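Local coordinates for LPXTG cell wall surface protein (Streptococcus gordonii, PDB 4IGB) that is anchored to the cell-wall peptidoglycan and probably acts as an adhesin, of which this chain holds the N-terminal and N2 domains, at residues 74-77 with 83-86; 143-148 with 155-160; 180-183 with 187-190; 350-355 with 378-383. All blocks are in the same frame, centred on the assembly; numbering follows the deposited sequence.

Contacts 1, 2 and 3 lie in the N-terminal domain and contact 4 in the N2 domain, on the opposite side of the chain's centre from contacts 1 and 2. Contacts 1 and 3 reach the same eight-stranded sheet, at places whose centres are about 34 Å apart. Contact 1 is a surface contact, mainly a leucine on a phenylalanine ring. The other three are partly buried, and each brings in a tyrosine hydroxyl. In contact 2 it accepts a bond from an indole, in contact 3 it donates to a carboxylate, and in contact 4 it meets a serine at longer range. Contact 3 buries more surface than any of the others, contact 4 the least.

Contact 1: residues 74-77 with 83-86; sequences LKVD and DQVF
Leu74 and Phe86 meet between the two facing sheets of the N-terminal domain. Leu74 sits on strand 68-75 of the six-stranded sheet. Phe86 sits on strand 84-100 of the eight-stranded sheet. Leu74 lies over one face of the phenyl ring. Its CD1 is 3.9 Å from Phe86 CD1, and its CD2 is 4.0 Å from Phe86 CG. Both methyls sit over that one face, near CG, and the leucine and the phenylalanine point from their own strands past one another. The Phe86 CG stands anti to the carbonyl carbon (chi1 -57°), and the outer part of the ring reaches the backbone of the other strand. There Phe86 CE2 comes to 3.5 Å from Lys75 O, at an oblique approach. Farther along, the amide end of Gln84 lies alongside the backbone of Val76 and Asp77. The carboxylate of Asp77 turns elsewhere, and its OD1 bonds to Ser79 OG. Each strand has its own sheet partner: Leu74 pairs with Val136, Phe86 with Val114. Ser46 touches both Leu74 and Phe86. Strands close in sequence thus enter different sheets, with apolar side chains meeting between them, as in a beta sandwich.

Contact 2: residues 143-148 with 155-160; sequences ELWESN and VPYVDA
The indole of Trp145 and the phenol of Tyr157 meet at an indole edge. Tyr157 OH lies there near the ring plane, 14° out of it. One indole face carries CB of the preceding Leu144, 3.7 Å above the plane and over its centre. The Tyr65 ring also meets the indole, the planes about 60° apart. Residues 143-148 form the loop of a beta hairpin between strands 135-142 and 149-153. Tyr157 belongs to strand 157-158, which pairs with strand 56-57. Trp145 NE1 donates to Tyr157 OH at 2.9 Å, with a bent angle of 137°. That hydroxyl has a stronger partner in Glu151 OE2, while Glu151 OE1 takes a weak bond from the indole N-H. The carboxylate therefore bridges both aromatic groups, weakly on the indole side, and fixes where the hydroxyl lies. Beside the polar link, Leu144 CD1 touches Tyr157 CE1 at 3.9 Å, an oblique approach to the ring. Trp145 CZ2 adds a looser contact of 4.1 Å to the same Tyr157 CE1. The loop is also tied within itself: Asn148 N donates to Glu143 OE1 at 2.6 Å, using the anti lone pair of that oxygen.

Contact 3: residues 180-183 with 187-190; sequences IRYA and ETDL
Tyr182, at the end of strand 170-182, reaches over the loop 187-190 from CB to its hydroxyl. CB and CG pass Thr188 OG1, and Thr188 CG2 lies over one face of the ring. Tyr182 CD2 is 3.3 Å from Glu187 O, which sits at the ring edge and in its plane. CE2 runs on toward Asp189. Leu190 CD1 comes obliquely to Tyr182 CE1, at 3.9 Å, on the same side of the ring plane as Thr188 CG2. At the tip, Tyr182 OH donates to Asp189 OD1 at 2.6 Å. The carboxylate uses its syn lone pair, and its plane stands 79° from that of the ring. At the backbone, Tyr182 N donates to Thr188 OG1 at 3.1 Å, with a fairly straight angle of 162°. With Thr188 OG1 anti to the carbonyl carbon (chi1 -55°), the hydroxyl meets Tyr182 N while CG2 lies over the ring. Earlier on the strand, Ile180 CD1 packs on Leu190 CB at 3.6 Å. Lys103 makes a cation-pi contact with the ring, and Asn101 ND2 bonds weakly to its hydroxyl. The loop is thus bound to the strand by side-chain acceptors, and the short phenol bond would probably favour an ionised Asp189.

Contact 4: residues 350-355 with 378-383; sequences VESGGV and PEYLKG
Ser352 OG hydrogen-bonds the main-chain oxygen of Asp388 and also faces Tyr380 OH, 3.4 Å away. The Tyr380 OH is 3.6 Å from Ser352 CB as well, so the phenol ends against the whole serine side chain. Ser352 OG reaches both Asp388 O and Tyr380 OH from a position anti to its own backbone nitrogen (chi1 -172°). Tyr380 has a similar first torsion (chi1 -173°), which carries its ring outward from the helix to Ser352. The Tyr380 side chain also touches Leu357, Ile389 and Ser385. Ser352 opens a type I' beta turn that ends at Val355, a tight two-residue hairpin of the N2 domain, which belongs to an adhesin clan. Gly353 and Gly354 fill its corners, both at positive phi. Ser352 N bonds to Val355 O at 2.9 Å, and Val355 N returns a bond to Ser352 O at 3.1 Å. The hairpin strand 343-352 also pairs with strand 389-397, where Glu351 meets Ile390. The other segment is the short helix 378-382, which follows strand 371-376. Tyr380 N bonds to Thr377 OG1 at its start. Lys382 N bonds back to Pro378 O at 2.8 Å, within the single turn that carries Tyr380.

Contact 1: residues 74-77 with 83-86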
loop_
_atom_site.group_PDB
_atom_site.type_symbol
_atom_site.label_atom_id
_atom_site.label_comp_id
_atom_site.label_asym_id
_atom_site.label_seq_id
_atom_site.Cartn_x
_atom_site.Cartn_y
_atom_site.Cartn_z
ATOM N N LEU B 74 -23.874 -10.829 -5.839
ATOM C CA LEU B 74 -24.955 -9.952 -5.424
ATOM C C LEU B 74 -26.280 -10.448 -6.007
ATOM O O LEU B 74 -26.391 -10.675 -7.208
ATOM C CB LEU B 74 -24.671 -8.522 -5.901
ATOM C CG LEU B 74 -23.615 -7.763 -5.103
ATOM C CD1 LEU B 74 -23.157 -6.519 -5.840
ATOM C CD2 LEU B 74 -24.156 -7.411 -3.703
ATOM N N LYS B 75 -27.278 -10.626 -5.148
ATOM C CA LYS B 75 -28.622 -11.023 -5.579
ATOM C C LYS B 75 -29.361 -9.879 -6.263
ATOM O O LYS B 75 -29.625 -8.850 -5.638
ATOM C CB LYS B 75 -29.442 -11.480 -4.375
ATOM C CG LYS B 75 -28.793 -12.610 -3.598
ATOM C CD LYS B 75 -29.455 -12.802 -2.238
ATOM C CE LYS B 75 -28.815 -13.969 -1.501
ATOM N NZ LYS B 75 -29.189 -14.016 -0.063
ATOM N N VAL B 76 -29.723 -10.056 -7.531
ATOM C CA VAL B 76 -30.412 -8.988 -8.245
ATOM C C VAL B 76 -31.931 -9.137 -8.200
ATOM O O VAL B 76 -32.453 -10.222 -7.958
ATOM C CB VAL B 76 -29.923 -8.853 -9.710
ATOM C CG1 VAL B 76 -28.438 -8.602 -9.729
ATOM C CG2 VAL B 76 -30.244 -10.086 -10.499
ATOM N N ASP B 77 -32.639 -8.032 -8.399
ATOM C CA ASP B 77 -34.078 -8.103 -8.602
ATOM C C ASP B 77 -34.290 -8.409 -10.081
ATOM O O ASP B 77 -34.059 -7.556 -10.934
ATOM C CB ASP B 77 -34.744 -6.780 -8.228
ATOM C CG ASP B 77 -36.263 -6.871 -8.225
ATOM O OD1 ASP B 77 -36.824 -7.656 -9.022
ATOM O OD2 ASP B 77 -36.893 -6.159 -7.418
ATOM N N ASP B 83 -30.392 -0.328 -13.746
ATOM C CA ASP B 83 -29.269 -0.272 -12.827
ATOM C C ASP B 83 -29.727 -0.623 -11.425
ATOM O O ASP B 83 -30.836 -0.285 -11.019
ATOM C CB ASP B 83 -28.625 1.111 -12.851
ATOM C CG ASP B 83 -27.984 1.420 -14.187
ATOM O OD1 ASP B 83 -27.963 0.521 -15.057
ATOM O OD2 ASP B 83 -27.491 2.555 -14.369
ATOM N N GLN B 84 -28.883 -1.335 -10.694
ATOM C CA GLN B 84 -29.189 -1.658 -9.309
ATOM C C GLN B 84 -27.991 -1.356 -8.413
ATOM O O GLN B 84 -26.874 -1.773 -8.696
ATOM C CB GLN B 84 -29.662 -3.108 -9.175
ATOM C CG GLN B 84 -30.934 -3.376 -9.969
ATOM C CD GLN B 84 -31.415 -4.808 -9.885
ATOM O OE1 GLN B 84 -31.990 -5.331 -10.841
ATOM N NE2 GLN B 84 -31.206 -5.442 -8.743
ATOM N N VAL B 85 -28.249 -0.617 -7.337
ATOM C CA VAL B 85 -27.210 -0.101 -6.459
ATOM C C VAL B 85 -27.189 -0.847 -5.131
ATOM O O VAL B 85 -28.218 -1.006 -4.479
ATOM C CB VAL B 85 -27.436 1.391 -6.161
ATOM C CG1 VAL B 85 -26.370 1.911 -5.209
ATOM C CG2 VAL B 85 -27.454 2.195 -7.451
ATOM N N PHE B 86 -26.005 -1.292 -4.732
ATOM C CA PHE B 86 -25.835 -2.007 -3.477
ATOM C C PHE B 86 -24.844 -1.240 -2.591
ATOM O O PHE B 86 -23.623 -1.248 -2.838
ATOM C CB PHE B 86 -25.381 -3.456 -3.750
ATOM C CG PHE B 86 -26.326 -4.223 -4.642
ATOM C CD1 PHE B 86 -26.229 -4.129 -6.016
ATOM C CD2 PHE B 86 -27.352 -4.993 -4.099
ATOM C CE1 PHE B 86 -27.118 -4.810 -6.839
ATOM C CE2 PHE B 86 -28.255 -5.673 -4.919
ATOM C CZ PHE B 86 -28.126 -5.585 -6.291
#

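Contact 2: residues 143-148 with 155-160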
loop_
_atom_site.group_PDB
_atom_site.type_symbol
_atom_site.label_atom_id
_atom_site.label_comp_id
_atom_site.label_asym_id
_atom_site.label_seq_id
_atom_site.Cartn_x
_atom_site.Cartn_y
_atom_site.Cartn_z
ATOM N N GLU B 143 -6.033 -17.841 -4.959
ATOM C CA GLU B 143 -4.732 -17.688 -5.575
ATOM C C GLU B 143 -4.680 -18.362 -6.940
ATOM O O GLU B 143 -3.640 -18.844 -7.353
ATOM C CB GLU B 143 -3.619 -18.152 -4.631
ATOM C CG GLU B 143 -3.500 -17.262 -3.396
ATOM C CD GLU B 143 -2.461 -17.741 -2.396
ATOM O OE1 GLU B 143 -1.587 -16.945 -2.023
ATOM O OE2 GLU B 143 -2.529 -18.906 -1.959
ATOM N N LEU B 144 -5.806 -18.377 -7.648
ATOM C CA LEU B 144 -5.826 -18.926 -9.008
ATOM C C LEU B 144 -4.849 -18.206 -9.935
ATOM O O LEU B 144 -4.258 -18.828 -10.813
ATOM C CB LEU B 144 -7.211 -18.823 -9.654
ATOM C CG LEU B 144 -8.449 -19.521 -9.104
ATOM C CD1 LEU B 144 -9.459 -19.683 -10.237
ATOM C CD2 LEU B 144 -8.100 -20.860 -8.472
ATOM N N TRP B 145 -4.712 -16.892 -9.753
ATOM C CA TRP B 145 -4.006 -16.039 -10.704
ATOM C C TRP B 145 -2.675 -15.541 -10.150
ATOM O O TRP B 145 -1.652 -15.618 -10.826
ATOM C CB TRP B 145 -4.898 -14.860 -11.099
ATOM C CG TRP B 145 -6.284 -15.307 -11.436
ATOM C CD1 TRP B 145 -7.445 -14.941 -10.815
ATOM C CD2 TRP B 145 -6.654 -16.229 -12.465
ATOM N NE1 TRP B 145 -8.518 -15.573 -11.404
ATOM C CE2 TRP B 145 -8.057 -16.372 -12.420
ATOM C CE3 TRP B 145 -5.934 -16.950 -13.424
ATOM C CZ2 TRP B 145 -8.756 -17.202 -13.298
ATOM C CZ3 TRP B 145 -6.633 -17.783 -14.297
ATOM C CH2 TRP B 145 -8.027 -17.899 -14.224
ATOM N N GLU B 146 -2.708 -15.017 -8.927
ATOM C CA GLU B 146 -1.507 -14.602 -8.214
ATOM C C GLU B 146 -1.624 -15.079 -6.780
ATOM O O GLU B 146 -2.724 -15.368 -6.302
ATOM C CB GLU B 146 -1.391 -13.078 -8.133
ATOM C CG GLU B 146 -1.594 -12.299 -9.403
ATOM C CD GLU B 146 -1.559 -10.794 -9.147
ATOM O OE1 GLU B 146 -1.277 -10.380 -7.995
ATOM O OE2 GLU B 146 -1.819 -10.026 -10.094
ATOM N N SER B 147 -0.488 -15.119 -6.095
ATOM C CA SER B 147 -0.451 -15.348 -4.662
ATOM C C SER B 147 -1.060 -14.154 -3.919
ATOM O O SER B 147 -0.961 -13.013 -4.365
ATOM C CB SER B 147 0.998 -15.542 -4.200
ATOM O OG SER B 147 1.536 -16.763 -4.681
ATOM N N ASN B 148 -1.701 -14.426 -2.792
ATOM C CA ASN B 148 -2.058 -13.361 -1.865
ATOM C C ASN B 148 -2.872 -12.238 -2.498
ATOM O O ASN B 148 -2.592 -11.064 -2.297
ATOM C CB ASN B 148 -0.781 -12.793 -1.244
ATOM C CG ASN B 148 -0.164 -13.741 -0.253
ATOM O OD1 ASN B 148 -0.846 -14.246 0.634
ATOM N ND2 ASN B 148 1.122 -14.017 -0.409
ATOM N N VAL B 155 -16.956 -11.622 -13.916
ATOM C CA VAL B 155 -16.843 -12.930 -14.528
ATOM C C VAL B 155 -17.160 -13.994 -13.483
ATOM O O VAL B 155 -16.420 -14.146 -12.512
ATOM C CB VAL B 155 -15.428 -13.178 -15.061
ATOM C CG1 VAL B 155 -15.390 -14.504 -15.781
ATOM C CG2 VAL B 155 -15.006 -12.045 -15.992
ATOM N N PRO B 156 -18.252 -14.741 -13.677
ATOM C CA PRO B 156 -18.606 -15.773 -12.702
ATOM C C PRO B 156 -17.502 -16.805 -12.484
ATOM O O PRO B 156 -16.711 -17.133 -13.386
ATOM C CB PRO B 156 -19.810 -16.469 -13.350
ATOM C CG PRO B 156 -20.341 -15.490 -14.324
ATOM C CD PRO B 156 -19.169 -14.741 -14.830
ATOM N N TYR B 157 -17.454 -17.308 -11.259
ATOM C CA TYR B 157 -16.792 -18.568 -10.972
ATOM C C TYR B 157 -17.884 -19.480 -10.469
ATOM O O TYR B 157 -18.689 -19.077 -9.640
ATOM C CB TYR B 157 -15.701 -18.382 -9.922
ATOM C CG TYR B 157 -14.530 -17.617 -10.467
ATOM C CD1 TYR B 157 -13.523 -18.273 -11.167
ATOM C CD2 TYR B 157 -14.446 -16.237 -10.321
ATOM C CE1 TYR B 157 -12.458 -17.584 -11.689
ATOM C CE2 TYR B 157 -13.376 -15.535 -10.835
ATOM C CZ TYR B 157 -12.383 -16.218 -11.524
ATOM O OH TYR B 157 -11.301 -15.545 -12.049
ATOM N N VAL B 158 -17.932 -20.699 -10.983
ATOM C CA VAL B 158 -19.045 -21.574 -10.673
ATOM C C VAL B 158 -18.621 -23.028 -10.488
ATOM O O VAL B 158 -17.540 -23.448 -10.917
ATOM C CB VAL B 158 -20.144 -21.510 -11.774
ATOM C CG1 VAL B 158 -20.586 -20.072 -12.020
ATOM C CG2 VAL B 158 -19.643 -22.142 -13.070
ATOM N N ASP B 159 -19.486 -23.776 -9.816
ATOM C CA ASP B 159 -19.446 -25.228 -9.847
ATOM C C ASP B 159 -20.877 -25.738 -9.947
ATOM O O ASP B 159 -21.817 -24.943 -10.033
ATOM C CB ASP B 159 -18.693 -25.813 -8.646
ATOM C CG ASP B 159 -19.376 -25.540 -7.323
ATOM O OD1 ASP B 159 -20.533 -25.067 -7.310
ATOM O OD2 ASP B 159 -18.749 -25.821 -6.279
ATOM N N ALA B 160 -21.040 -27.057 -9.946
ATOM C CA ALA B 160 -22.345 -27.669 -10.174
ATOM C C ALA B 160 -23.399 -27.185 -9.186
ATOM O O ALA B 160 -24.568 -27.060 -9.528
ATOM C CB ALA B 160 -22.228 -29.185 -10.120
#

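Contact 3: residues 180-183 with 187-190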
loop_
_atom_site.group_PDB
_atom_site.type_symbol
_atom_site.label_atom_id
_atom_site.label_comp_id
_atom_site.label_asym_id
_atom_site.label_seq_id
_atom_site.Cartn_x
_atom_site.Cartn_y
_atom_site.Cartn_z
ATOM N N ILE B 180 -4.463 -0.621 5.670
ATOM C CA ILE B 180 -3.602 -1.442 6.511
ATOM C C ILE B 180 -3.418 -0.738 7.852
ATOM O O ILE B 180 -3.409 0.487 7.919
ATOM C CB ILE B 180 -2.241 -1.711 5.858
ATOM C CG1 ILE B 180 -1.621 -0.409 5.321
ATOM C CG2 ILE B 180 -2.419 -2.707 4.731
ATOM C CD1 ILE B 180 -0.180 -0.582 4.764
ATOM N N ARG B 181 -3.254 -1.521 8.913
ATOM C CA ARG B 181 -3.361 -1.009 10.273
ATOM C C ARG B 181 -2.520 -1.885 11.189
ATOM O O ARG B 181 -2.598 -3.107 11.101
ATOM C CB ARG B 181 -4.837 -1.129 10.682
ATOM C CG ARG B 181 -5.322 -0.177 11.716
ATOM C CD ARG B 181 -6.794 -0.466 12.060
ATOM N NE ARG B 181 -7.749 0.027 11.066
ATOM C CZ ARG B 181 -9.062 -0.194 11.138
ATOM N NH1 ARG B 181 -9.566 -0.901 12.148
ATOM N NH2 ARG B 181 -9.873 0.282 10.210
ATOM N N TYR B 182 -1.712 -1.289 12.064
ATOM C CA TYR B 182 -1.092 -2.085 13.111
ATOM C C TYR B 182 -2.163 -2.656 14.065
ATOM O O TYR B 182 -3.008 -1.927 14.599
ATOM C CB TYR B 182 -0.067 -1.263 13.903
ATOM C CG TYR B 182 1.172 -0.855 13.125
ATOM C CD1 TYR B 182 1.878 -1.776 12.369
ATOM C CD2 TYR B 182 1.621 0.465 13.141
ATOM C CE1 TYR B 182 3.014 -1.396 11.656
ATOM C CE2 TYR B 182 2.746 0.857 12.435
ATOM C CZ TYR B 182 3.447 -0.082 11.690
ATOM O OH TYR B 182 4.579 0.297 10.979
ATOM N N ALA B 183 -2.089 -3.953 14.316
ATOM C CA ALA B 183 -3.032 -4.596 15.211
ATOM C C ALA B 183 -2.905 -4.049 16.627
ATOM O O ALA B 183 -3.891 -3.984 17.351
ATOM C CB ALA B 183 -2.830 -6.103 15.204
ATOM N N GLU B 187 0.016 4.172 15.943
ATOM C CA GLU B 187 -0.194 4.917 14.714
ATOM C C GLU B 187 0.432 4.201 13.516
ATOM O O GLU B 187 1.571 3.762 13.576
ATOM C CB GLU B 187 0.341 6.342 14.864
ATOM C CG GLU B 187 -0.515 7.208 15.806
ATOM C CD GLU B 187 0.243 8.415 16.360
ATOM O OE1 GLU B 187 -0.039 9.553 15.923
ATOM O OE2 GLU B 187 1.115 8.217 17.242
ATOM N N THR B 188 -0.332 4.055 12.442
ATOM C CA THR B 188 0.153 3.321 11.279
ATOM C C THR B 188 0.876 4.280 10.329
ATOM O O THR B 188 0.245 5.059 9.627
ATOM C CB THR B 188 -0.991 2.573 10.545
ATOM O OG1 THR B 188 -1.683 1.721 11.470
ATOM C CG2 THR B 188 -0.433 1.721 9.396
ATOM N N ASP B 189 2.205 4.215 10.345
ATOM C CA ASP B 189 3.075 5.049 9.506
ATOM C C ASP B 189 3.266 4.453 8.104
ATOM O O ASP B 189 3.902 5.058 7.246
ATOM C CB ASP B 189 4.442 5.213 10.186
ATOM C CG ASP B 189 4.974 3.887 10.793
ATOM O OD1 ASP B 189 4.468 2.795 10.434
ATOM O OD2 ASP B 189 5.899 3.933 11.646
ATOM N N LEU B 190 2.726 3.264 7.877
ATOM C CA LEU B 190 2.863 2.599 6.578
ATOM C C LEU B 190 2.086 3.313 5.491
ATOM O O LEU B 190 0.977 3.792 5.722
ATOM C CB LEU B 190 2.389 1.151 6.668
ATOM C CG LEU B 190 3.060 0.294 7.745
ATOM C CD1 LEU B 190 2.453 -1.095 7.787
ATOM C CD2 LEU B 190 4.580 0.226 7.518
#

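Contact 4: residues 350-355 with 378-383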
loop_
_atom_site.group_PDB
_atom_site.type_symbol
_atom_site.label_atom_id
_atom_site.label_comp_id
_atom_site.label_asym_id
_atom_site.label_seq_id
_atom_site.Cartn_x
_atom_site.Cartn_y
_atom_site.Cartn_z
ATOM N N VAL B 350 28.136 12.468 10.636
ATOM C CA VAL B 350 27.468 11.615 9.664
ATOM C C VAL B 350 28.517 10.996 8.751
ATOM O O VAL B 350 29.340 11.711 8.186
ATOM C CB VAL B 350 26.504 12.439 8.791
ATOM C CG1 VAL B 350 25.713 11.535 7.860
ATOM C CG2 VAL B 350 25.563 13.298 9.670
ATOM N N GLU B 351 28.501 9.671 8.627
ATOM C CA GLU B 351 29.468 8.956 7.795
ATOM C C GLU B 351 28.736 8.033 6.842
ATOM O O GLU B 351 27.653 7.543 7.156
ATOM C CB GLU B 351 30.375 8.072 8.651
ATOM C CG GLU B 351 31.136 8.787 9.751
ATOM C CD GLU B 351 31.791 7.823 10.722
ATOM O OE1 GLU B 351 31.059 7.140 11.473
ATOM O OE2 GLU B 351 33.038 7.742 10.735
ATOM N N SER B 352 29.347 7.775 5.692
ATOM C CA SER B 352 28.842 6.782 4.759
ATOM C C SER B 352 29.973 6.318 3.847
ATOM O O SER B 352 30.712 7.133 3.299
ATOM C CB SER B 352 27.710 7.358 3.917
ATOM O OG SER B 352 27.108 6.340 3.138
ATOM N N GLY B 353 30.111 5.008 3.697
ATOM C CA GLY B 353 31.120 4.460 2.809
ATOM C C GLY B 353 32.521 4.872 3.207
ATOM O O GLY B 353 33.354 5.139 2.347
ATOM N N GLY B 354 32.778 4.939 4.513
ATOM C CA GLY B 354 34.105 5.250 5.010
ATOM C C GLY B 354 34.495 6.715 4.910
ATOM O O GLY B 354 35.610 7.096 5.260
ATOM N N VAL B 355 33.571 7.540 4.436
ATOM C CA VAL B 355 33.789 8.977 4.359
ATOM C C VAL B 355 32.953 9.724 5.396
ATOM O O VAL B 355 31.766 9.438 5.567
ATOM C CB VAL B 355 33.406 9.508 2.975
ATOM C CG1 VAL B 355 33.428 11.013 2.965
ATOM C CG2 VAL B 355 34.341 8.938 1.923
ATOM N N PRO B 378 19.876 17.818 -1.461
ATOM C CA PRO B 378 19.576 17.410 -2.836
ATOM C C PRO B 378 20.830 16.884 -3.552
ATOM O O PRO B 378 20.752 15.863 -4.247
ATOM C CB PRO B 378 19.079 18.707 -3.475
ATOM C CG PRO B 378 18.472 19.471 -2.320
ATOM C CD PRO B 378 19.338 19.152 -1.138
ATOM N N GLU B 379 21.968 17.549 -3.357
ATOM C CA GLU B 379 23.228 17.108 -3.960
ATOM C C GLU B 379 23.580 15.682 -3.527
ATOM O O GLU B 379 24.013 14.874 -4.342
ATOM C CB GLU B 379 24.388 18.071 -3.636
ATOM C CG GLU B 379 25.780 17.572 -4.092
ATOM C CD GLU B 379 26.969 18.279 -3.399
ATOM O OE1 GLU B 379 26.932 19.529 -3.263
ATOM O OE2 GLU B 379 27.941 17.583 -2.993
ATOM N N TYR B 380 23.393 15.372 -2.247
ATOM C CA TYR B 380 23.717 14.039 -1.774
ATOM C C TYR B 380 22.788 13.026 -2.419
ATOM O O TYR B 380 23.231 11.975 -2.869
ATOM C CB TYR B 380 23.658 13.920 -0.245
ATOM C CG TYR B 380 24.160 12.565 0.225
ATOM C CD1 TYR B 380 25.497 12.370 0.546
ATOM C CD2 TYR B 380 23.305 11.475 0.308
ATOM C CE1 TYR B 380 25.969 11.140 0.953
ATOM C CE2 TYR B 380 23.769 10.234 0.719
ATOM C CZ TYR B 380 25.100 10.073 1.039
ATOM O OH TYR B 380 25.572 8.843 1.446
ATOM N N LEU B 381 21.502 13.354 -2.470
ATOM C CA LEU B 381 20.514 12.493 -3.118
ATOM C C LEU B 381 20.845 12.259 -4.592
ATOM O O LEU B 381 20.702 11.148 -5.094
ATOM C CB LEU B 381 19.097 13.080 -2.993
ATOM C CG LEU B 381 18.483 13.115 -1.584
ATOM C CD1 LEU B 381 17.059 13.672 -1.618
ATOM C CD2 LEU B 381 18.491 11.738 -0.951
ATOM N N LYS B 382 21.269 13.315 -5.276
ATOM C CA LYS B 382 21.553 13.255 -6.707
ATOM C C LYS B 382 22.692 12.283 -7.012
ATOM O O LYS B 382 22.716 11.650 -8.060
ATOM C CB LYS B 382 21.904 14.659 -7.217
ATOM C CG LYS B 382 22.176 14.767 -8.705
ATOM C CD LYS B 382 22.527 16.208 -9.102
ATOM C CE LYS B 382 22.844 16.340 -10.603
ATOM N NZ LYS B 382 24.099 15.635 -11.030
ATOM N N GLY B 383 23.636 12.178 -6.083
ATOM C CA GLY B 383 24.789 11.315 -6.248
ATOM C C GLY B 383 24.436 9.844 -6.203
ATOM O O GLY B 383 25.236 8.997 -6.583
#